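Local coordinates for hypothetical UPF0271 protein TTHB195 (PDB 2DFA), which probably catalyses the ATP-dependent cleavage of 5-oxoproline to L-glutamate, as one subunit of a three-protein 5-oxoprolinase complex, at residues Phe25-Gly39 with Val57-Phe71. Residues are numbered along the deposited sequence; the frame is centred on the assembly and turned at random. Where two conformers were deposited one is given.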
ATOM      1  N   PHE A  25     -18.440  -9.689 -19.619  1.00 43.42           N
ATOM      2  CA  PHE A  25     -17.780  -9.403 -20.894  1.00 44.42           C
ATOM      3  C   PHE A  25     -18.514  -9.850 -22.154  1.00 45.46           C
ATOM      4  O   PHE A  25     -18.510  -9.143 -23.161  1.00 44.40           O
ATOM      5  CB  PHE A  25     -16.366  -9.982 -20.898  1.00 47.02           C
ATOM      6  CG  PHE A  25     -15.352  -9.104 -20.221  1.00 48.74           C
ATOM      7  CD1 PHE A  25     -15.595  -8.591 -18.951  1.00 51.81           C
ATOM      8  CD2 PHE A  25     -14.148  -8.800 -20.845  1.00 49.45           C
ATOM      9  CE1 PHE A  25     -14.649  -7.788 -18.313  1.00 52.45           C
ATOM     10  CE2 PHE A  25     -13.195  -7.997 -20.212  1.00 50.77           C
ATOM     11  CZ  PHE A  25     -13.446  -7.493 -18.947  1.00 48.92           C
ATOM     12  N   PRO A  26     -19.149 -11.030 -22.127  1.00 45.88           N
ATOM     13  CA  PRO A  26     -19.855 -11.460 -23.338  1.00 47.49           C
ATOM     14  C   PRO A  26     -21.142 -10.671 -23.604  1.00 48.03           C
ATOM     15  O   PRO A  26     -21.782 -10.846 -24.642  1.00 48.40           O
ATOM     16  CB  PRO A  26     -20.120 -12.940 -23.069  1.00 47.62           C
ATOM     17  CG  PRO A  26     -20.316 -12.972 -21.582  1.00 47.96           C
ATOM     18  CD  PRO A  26     -19.202 -12.070 -21.084  1.00 46.60           C
ATOM     19  N   LEU A  27     -21.503  -9.790 -22.674  1.00 46.77           N
ATOM     20  CA  LEU A  27     -22.721  -8.996 -22.804  1.00 45.47           C
ATOM     21  C   LEU A  27     -22.504  -7.522 -23.150  1.00 44.49           C
ATOM     22  O   LEU A  27     -23.390  -6.878 -23.718  1.00 44.41           O
ATOM     23  CB  LEU A  27     -23.521  -9.075 -21.503  1.00 45.90           C
ATOM     24  CG  LEU A  27     -23.808 -10.466 -20.934  1.00 47.76           C
ATOM     25  CD1 LEU A  27     -24.444 -10.329 -19.560  1.00 47.67           C
ATOM     26  CD2 LEU A  27     -24.716 -11.238 -21.881  1.00 47.14           C
ATOM     27  N   VAL A  28     -21.338  -6.980 -22.811  1.00 41.91           N
ATOM     28  CA  VAL A  28     -21.073  -5.564 -23.068  1.00 40.10           C
ATOM     29  C   VAL A  28     -20.200  -5.311 -24.285  1.00 38.95           C
ATOM     30  O   VAL A  28     -19.535  -6.222 -24.778  1.00 41.09           O
ATOM     31  CB  VAL A  28     -20.408  -4.905 -21.836  1.00 41.63           C
ATOM     32  CG1 VAL A  28     -21.289  -5.090 -20.610  1.00 41.60           C
ATOM     33  CG2 VAL A  28     -19.043  -5.517 -21.588  1.00 40.27           C
ATOM     34  N   SER A  29     -20.204  -4.075 -24.774  1.00 36.98           N
ATOM     35  CA  SER A  29     -19.375  -3.726 -25.918  1.00 36.23           C
ATOM     36  C   SER A  29     -18.112  -2.988 -25.475  1.00 35.36           C
ATOM     37  O   SER A  29     -17.133  -2.953 -26.207  1.00 33.48           O
ATOM     38  CB  SER A  29     -20.157  -2.885 -26.940  1.00 36.13           C
ATOM     39  OG  SER A  29     -20.711  -1.719 -26.356  1.00 38.06           O
ATOM     40  N   SER A  30     -18.135  -2.402 -24.278  1.00 35.88           N
ATOM     41  CA  SER A  30     -16.964  -1.696 -23.751  1.00 34.71           C
ATOM     42  C   SER A  30     -16.831  -1.977 -22.256  1.00 34.13           C
ATOM     43  O   SER A  30     -17.820  -2.236 -21.574  1.00 32.82           O
ATOM     44  CB  SER A  30     -17.060  -0.176 -23.981  1.00 34.83           C
ATOM     45  OG  SER A  30     -16.933   0.172 -25.350  0.50 36.16           O
ATOM     46  N   ALA A  31     -15.601  -1.940 -21.757  1.00 32.22           N
ATOM     47  CA  ALA A  31     -15.354  -2.185 -20.340  1.00 29.68           C
ATOM     48  C   ALA A  31     -14.426  -1.103 -19.795  1.00 29.19           C
ATOM     49  O   ALA A  31     -13.571  -0.587 -20.514  1.00 28.29           O
ATOM     50  CB  ALA A  31     -14.728  -3.554 -20.151  1.00 29.55           C
ATOM     51  N   ASN A  32     -14.617  -0.756 -18.527  1.00 29.74           N
ATOM     52  CA  ASN A  32     -13.795   0.252 -17.867  1.00 28.94           C
ATOM     53  C   ASN A  32     -12.923  -0.539 -16.898  1.00 28.90           C
ATOM     54  O   ASN A  32     -13.408  -1.034 -15.885  1.00 27.72           O
ATOM     55  CB  ASN A  32     -14.682   1.232 -17.099  1.00 31.35           C
ATOM     56  CG  ASN A  32     -15.954   1.588 -17.856  1.00 31.91           C
ATOM     57  OD1 ASN A  32     -15.905   2.105 -18.975  1.00 33.00           O
ATOM     58  ND2 ASN A  32     -17.099   1.305 -17.249  1.00 31.33           N
ATOM     59  N   LEU A  33     -11.645  -0.675 -17.223  1.00 29.21           N
ATOM     60  CA  LEU A  33     -10.725  -1.440 -16.392  1.00 29.68           C
ATOM     61  C   LEU A  33     -10.001  -0.637 -15.320  1.00 28.90           C
ATOM     62  O   LEU A  33      -9.475   0.444 -15.590  1.00 27.71           O
ATOM     63  CB  LEU A  33      -9.694  -2.148 -17.276  1.00 28.97           C
ATOM     64  CG  LEU A  33     -10.105  -3.526 -17.812  1.00 33.11           C
ATOM     65  CD1 LEU A  33     -11.482  -3.461 -18.458  1.00 33.22           C
ATOM     66  CD2 LEU A  33      -9.066  -4.006 -18.798  1.00 32.36           C
ATOM     67  N   ALA A  34      -9.978  -1.186 -14.106  1.00 29.94           N
ATOM     68  CA  ALA A  34      -9.301  -0.551 -12.982  1.00 28.44           C
ATOM     69  C   ALA A  34      -7.809  -0.487 -13.305  1.00 29.05           C
ATOM     70  O   ALA A  34      -7.289  -1.319 -14.057  1.00 26.12           O
ATOM     71  CB  ALA A  34      -9.536  -1.355 -11.693  1.00 31.69           C
ATOM     72  N   CYS A  35      -7.116   0.490 -12.720  1.00 28.46           N
ATOM     73  CA  CYS A  35      -5.699   0.671 -13.005  1.00 27.12           C
ATOM     74  C   CYS A  35      -4.728   0.536 -11.830  1.00 29.14           C
ATOM     75  O   CYS A  35      -3.649   1.133 -11.852  1.00 29.99           O
ATOM     76  CB  CYS A  35      -5.504   2.033 -13.684  1.00 29.64           C
ATOM     77  SG  CYS A  35      -6.613   2.308 -15.118  1.00 30.59           S
ATOM     78  N   GLY A  36      -5.107  -0.235 -10.811  1.00 27.77           N
ATOM     79  CA  GLY A  36      -4.221  -0.460  -9.678  1.00 29.34           C
ATOM     80  C   GLY A  36      -4.351   0.432  -8.454  1.00 28.49           C
ATOM     81  O   GLY A  36      -3.663   0.200  -7.457  1.00 29.88           O
ATOM     82  N   PHE A  37      -5.221   1.433  -8.504  1.00 27.77           N
ATOM     83  CA  PHE A  37      -5.393   2.338  -7.361  1.00 29.46           C
ATOM     84  C   PHE A  37      -6.539   1.948  -6.427  1.00 30.16           C
ATOM     85  O   PHE A  37      -6.363   1.917  -5.205  1.00 33.18           O
ATOM     86  CB  PHE A  37      -5.604   3.777  -7.851  1.00 28.19           C
ATOM     87  CG  PHE A  37      -4.325   4.514  -8.159  1.00 29.76           C
ATOM     88  CD1 PHE A  37      -3.282   3.887  -8.834  1.00 30.42           C
ATOM     89  CD2 PHE A  37      -4.178   5.852  -7.792  1.00 30.69           C
ATOM     90  CE1 PHE A  37      -2.104   4.582  -9.141  1.00 30.47           C
ATOM     91  CE2 PHE A  37      -3.005   6.562  -8.092  1.00 29.91           C
ATOM     92  CZ  PHE A  37      -1.972   5.928  -8.764  1.00 28.01           C
ATOM     93  N   HIS A  38      -7.712   1.674  -6.993  1.00 31.57           N
ATOM     94  CA  HIS A  38      -8.822   1.270  -6.157  1.00 34.20           C
ATOM     95  C   HIS A  38      -9.124  -0.203  -6.376  1.00 34.94           C
ATOM     96  O   HIS A  38      -9.988  -0.788  -5.736  1.00 35.64           O
ATOM     97  CB  HIS A  38     -10.038   2.115  -6.535  1.00 35.96           C
ATOM     98  CG  HIS A  38     -10.493   1.754  -7.925  1.00 37.63           C
ATOM     99  ND1 HIS A  38      -9.983   2.321  -9.046  1.00 40.74           N
ATOM    100  CD2 HIS A  38     -11.478   0.833  -8.300  1.00 39.33           C
ATOM    101  CE1 HIS A  38     -10.646   1.753 -10.073  1.00 38.78           C
ATOM    102  NE2 HIS A  38     -11.546   0.859  -9.657  1.00 40.38           N
ATOM    103  N   GLY A  39      -8.348  -0.799  -7.272  1.00 34.49           N
ATOM    104  CA  GLY A  39      -8.469  -2.209  -7.582  1.00 33.29           C
ATOM    105  C   GLY A  39      -7.643  -2.494  -8.822  1.00 32.93           C
ATOM    106  O   GLY A  39      -7.007  -1.588  -9.365  1.00 31.24           O
ATOM    107  N   VAL A  57     -14.247  -7.013 -26.743  1.00 38.11           N
ATOM    108  CA  VAL A  57     -14.770  -5.890 -25.962  1.00 36.63           C
ATOM    109  C   VAL A  57     -13.751  -4.746 -25.974  1.00 36.99           C
ATOM    110  O   VAL A  57     -12.551  -4.978 -25.813  1.00 34.47           O
ATOM    111  CB  VAL A  57     -15.023  -6.320 -24.497  1.00 38.46           C
ATOM    112  CG1 VAL A  57     -15.464  -5.124 -23.662  1.00 36.14           C
ATOM    113  CG2 VAL A  57     -16.085  -7.419 -24.453  1.00 37.43           C
ATOM    114  N   ALA A  58     -14.228  -3.521 -26.175  1.00 36.16           N
ATOM    115  CA  ALA A  58     -13.351  -2.351 -26.204  1.00 35.59           C
ATOM    116  C   ALA A  58     -12.937  -2.022 -24.773  1.00 34.50           C
ATOM    117  O   ALA A  58     -13.766  -2.031 -23.872  1.00 35.50           O
ATOM    118  CB  ALA A  58     -14.072  -1.161 -26.818  1.00 33.11           C
ATOM    119  N   VAL A  59     -11.662  -1.714 -24.573  1.00 34.15           N
ATOM    120  CA  VAL A  59     -11.176  -1.416 -23.229  1.00 31.58           C
ATOM    121  C   VAL A  59     -10.848   0.053 -22.999  1.00 31.34           C
ATOM    122  O   VAL A  59     -10.168   0.687 -23.804  1.00 32.21           O
ATOM    123  CB  VAL A  59      -9.924  -2.273 -22.913  1.00 32.70           C
ATOM    124  CG1 VAL A  59      -9.323  -1.868 -21.562  1.00 30.04           C
ATOM    125  CG2 VAL A  59     -10.307  -3.745 -22.906  1.00 30.64           C
ATOM    126  N   GLY A  60     -11.342   0.584 -21.886  1.00 30.14           N
ATOM    127  CA  GLY A  60     -11.078   1.966 -21.528  1.00 29.57           C
ATOM    128  C   GLY A  60     -10.518   1.981 -20.113  1.00 30.49           C
ATOM    129  O   GLY A  60     -10.647   0.991 -19.390  1.00 28.95           O
ATOM    130  N   ALA A  61      -9.905   3.093 -19.716  1.00 30.73           N
ATOM    131  CA  ALA A  61      -9.333   3.209 -18.373  1.00 31.08           C
ATOM    132  C   ALA A  61     -10.378   3.673 -17.368  1.00 30.21           C
ATOM    133  O   ALA A  61     -11.219   4.519 -17.666  1.00 29.97           O
ATOM    134  CB  ALA A  61      -8.150   4.181 -18.386  1.00 30.78           C
ATOM    135  N   HIS A  62     -10.305   3.111 -16.166  1.00 30.03           N
ATOM    136  CA  HIS A  62     -11.228   3.430 -15.087  1.00 26.76           C
ATOM    137  C   HIS A  62     -10.377   3.923 -13.903  1.00 28.73           C
ATOM    138  O   HIS A  62     -10.293   3.267 -12.872  1.00 28.26           O
ATOM    139  CB  HIS A  62     -11.999   2.155 -14.715  1.00 27.80           C
ATOM    140  CG  HIS A  62     -13.275   2.394 -13.971  1.00 30.30           C
ATOM    141  ND1 HIS A  62     -14.075   3.494 -14.190  1.00 33.16           N
ATOM    142  CD2 HIS A  62     -13.936   1.624 -13.072  1.00 30.69           C
ATOM    143  CE1 HIS A  62     -15.174   3.392 -13.463  1.00 33.26           C
ATOM    144  NE2 HIS A  62     -15.113   2.265 -12.777  1.00 34.63           N
ATOM    145  N   PRO A  63      -9.729   5.093 -14.051  1.00 27.69           N
ATOM    146  CA  PRO A  63      -8.891   5.636 -12.973  1.00 28.43           C
ATOM    147  C   PRO A  63      -9.659   6.060 -11.724  1.00 27.56           C
ATOM    148  O   PRO A  63     -10.795   6.531 -11.800  1.00 27.21           O
ATOM    149  CB  PRO A  63      -8.175   6.801 -13.651  1.00 28.61           C
ATOM    150  CG  PRO A  63      -9.214   7.297 -14.634  1.00 28.23           C
ATOM    151  CD  PRO A  63      -9.724   5.987 -15.226  1.00 27.95           C
ATOM    152  N   GLY A  64      -9.030   5.878 -10.566  1.00 28.96           N
ATOM    153  CA  GLY A  64      -9.674   6.248  -9.320  1.00 27.34           C
ATOM    154  C   GLY A  64      -8.719   6.848  -8.302  1.00 29.17           C
ATOM    155  O   GLY A  64      -7.526   7.019  -8.570  1.00 27.58           O
ATOM    156  N   PHE A  65      -9.257   7.185  -7.135  1.00 29.23           N
ATOM    157  CA  PHE A  65      -8.462   7.742  -6.045  1.00 29.19           C
ATOM    158  C   PHE A  65      -7.515   6.671  -5.503  1.00 28.93           C
ATOM    159  O   PHE A  65      -7.774   5.468  -5.630  1.00 28.30           O
ATOM    160  CB  PHE A  65      -9.365   8.189  -4.884  1.00 30.89           C
ATOM    161  CG  PHE A  65     -10.018   9.531  -5.079  1.00 32.68           C
ATOM    162  CD1 PHE A  65      -9.283  10.627  -5.522  1.00 32.21           C
ATOM    163  CD2 PHE A  65     -11.358   9.717  -4.741  1.00 32.88           C
ATOM    164  CE1 PHE A  65      -9.876  11.891  -5.623  1.00 32.96           C
ATOM    165  CE2 PHE A  65     -11.957  10.972  -4.837  1.00 32.48           C
ATOM    166  CZ  PHE A  65     -11.216  12.061  -5.278  1.00 33.70           C
ATOM    167  N   PRO A  66      -6.397   7.095  -4.891  1.00 29.54           N
ATOM    168  CA  PRO A  66      -5.453   6.129  -4.334  1.00 29.86           C
ATOM    169  C   PRO A  66      -5.991   5.693  -2.967  1.00 30.61           C
ATOM    170  O   PRO A  66      -5.529   6.166  -1.921  1.00 29.92           O
ATOM    171  CB  PRO A  66      -4.162   6.939  -4.230  1.00 31.39           C
ATOM    172  CG  PRO A  66      -4.678   8.309  -3.894  1.00 30.74           C
ATOM    173  CD  PRO A  66      -5.840   8.460  -4.854  1.00 30.06           C
ATOM    174  N   ASP A  67      -6.975   4.797  -2.987  1.00 29.51           N
ATOM    175  CA  ASP A  67      -7.613   4.299  -1.761  1.00 28.92           C
ATOM    176  C   ASP A  67      -8.091   2.867  -2.004  1.00 28.48           C
ATOM    177  O   ASP A  67      -9.272   2.618  -2.250  1.00 30.36           O
ATOM    178  CB  ASP A  67      -8.793   5.217  -1.402  1.00 28.59           C
ATOM    179  CG  ASP A  67      -9.518   4.798  -0.124  1.00 30.04           C
ATOM    180  OD1 ASP A  67      -8.958   4.024   0.680  1.00 29.29           O
ATOM    181  OD2 ASP A  67     -10.661   5.264   0.069  1.00 29.68           O
ATOM    182  N   LEU A  68      -7.159   1.925  -1.942  1.00 29.97           N
ATOM    183  CA  LEU A  68      -7.477   0.521  -2.184  1.00 30.80           C
ATOM    184  C   LEU A  68      -8.469  -0.052  -1.177  1.00 31.54           C
ATOM    185  O   LEU A  68      -9.487  -0.633  -1.561  1.00 31.42           O
ATOM    186  CB  LEU A  68      -6.198  -0.319  -2.166  1.00 33.24           C
ATOM    187  CG  LEU A  68      -6.364  -1.810  -2.478  1.00 34.41           C
ATOM    188  CD1 LEU A  68      -6.991  -1.982  -3.859  1.00 33.71           C
ATOM    189  CD2 LEU A  68      -5.005  -2.493  -2.417  1.00 34.66           C
ATOM    190  N   VAL A  69      -8.176   0.110   0.111  1.00 30.15           N
ATOM    191  CA  VAL A  69      -9.060  -0.431   1.132  1.00 32.20           C
ATOM    192  C   VAL A  69     -10.463   0.143   1.001  1.00 31.95           C
ATOM    193  O   VAL A  69     -11.445  -0.543   1.285  1.00 33.05           O
ATOM    194  CB  VAL A  69      -8.494  -0.182   2.570  1.00 33.69           C
ATOM    195  CG1 VAL A  69      -8.530   1.300   2.916  1.00 32.62           C
ATOM    196  CG2 VAL A  69      -9.281  -0.996   3.587  1.00 36.35           C
ATOM    197  N   GLY A  70     -10.562   1.392   0.548  1.00 30.71           N
ATOM    198  CA  GLY A  70     -11.867   2.015   0.389  1.00 32.28           C
ATOM    199  C   GLY A  70     -12.473   1.798  -0.993  1.00 32.68           C
ATOM    200  O   GLY A  70     -13.572   2.283  -1.286  1.00 32.69           O
ATOM    201  N   PHE A  71     -11.748   1.074  -1.837  1.00 32.80           N
ATOM    202  CA  PHE A  71     -12.179   0.772  -3.206  1.00 34.20           C
ATOM    203  C   PHE A  71     -12.447   2.045  -4.013  1.00 34.18           C
ATOM    204  O   PHE A  71     -13.282   2.055  -4.926  1.00 32.01           O
ATOM    205  CB  PHE A  71     -13.439  -0.106  -3.189  1.00 35.79           C
ATOM    206  CG  PHE A  71     -13.695  -0.826  -4.489  1.00 37.83           C
ATOM    207  CD1 PHE A  71     -12.803  -1.793  -4.951  1.00 38.15           C
ATOM    208  CD2 PHE A  71     -14.831  -0.544  -5.248  1.00 38.67           C
ATOM    209  CE1 PHE A  71     -13.037  -2.472  -6.154  1.00 40.23           C
ATOM    210  CE2 PHE A  71     -15.075  -1.217  -6.451  1.00 39.54           C
ATOM    211  CZ  PHE A  71     -14.175  -2.184  -6.902  1.00 39.37           C
TER
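H38, in the loop after strand 30-34, lays CB to CD2 along F71, while the rest of its ring meets G64, H62 and E11. H38 CB packs 3.5 Å from F71 C. At chi1 68°, CG sits between the backbone N and the carbonyl carbon, which turns the imidazole edge to the faces of both F71 and H62. H38 CD2 stands 4.2 Å above the centre of the F71 ring in an edge-to-face pair; the pair with H62 is offset, its planes at 86°. H38 ND1 lies 3.9 Å from G64 CA, where a side chain would collide with it, so glycine suits. H38 CE1 comes edge-on to the buried H62 O at 3.2 Å, and NE2 is hydrogen-bonded to OE2 of E11. With an alanine here, E11 would probably lose its imidazole partner and both ring faces the edge that packs on them.

Behind this cluster the strands pair in parallel within a beta-alpha-beta unit completed by helix 42-54, with bonds such as H62 N to L33 O at 2.9 Å. N32 CB lies over one face of the H62 ring in a CH-pi contact; the N32 amide suits its place by accepting from H107 at OD1 and donating to D8 and N6 from ND2. On the opposite sheet face, L33 CD2 meets V59 CG1 at 3.5 Å, both aliphatic residues packing against helix 42-54. H62 ND1, hydrogen-bonded to K109 O, would probably leave NE2 as an acceptor, consistent with an unconfirmed, empty metal site formed with D8 and H111.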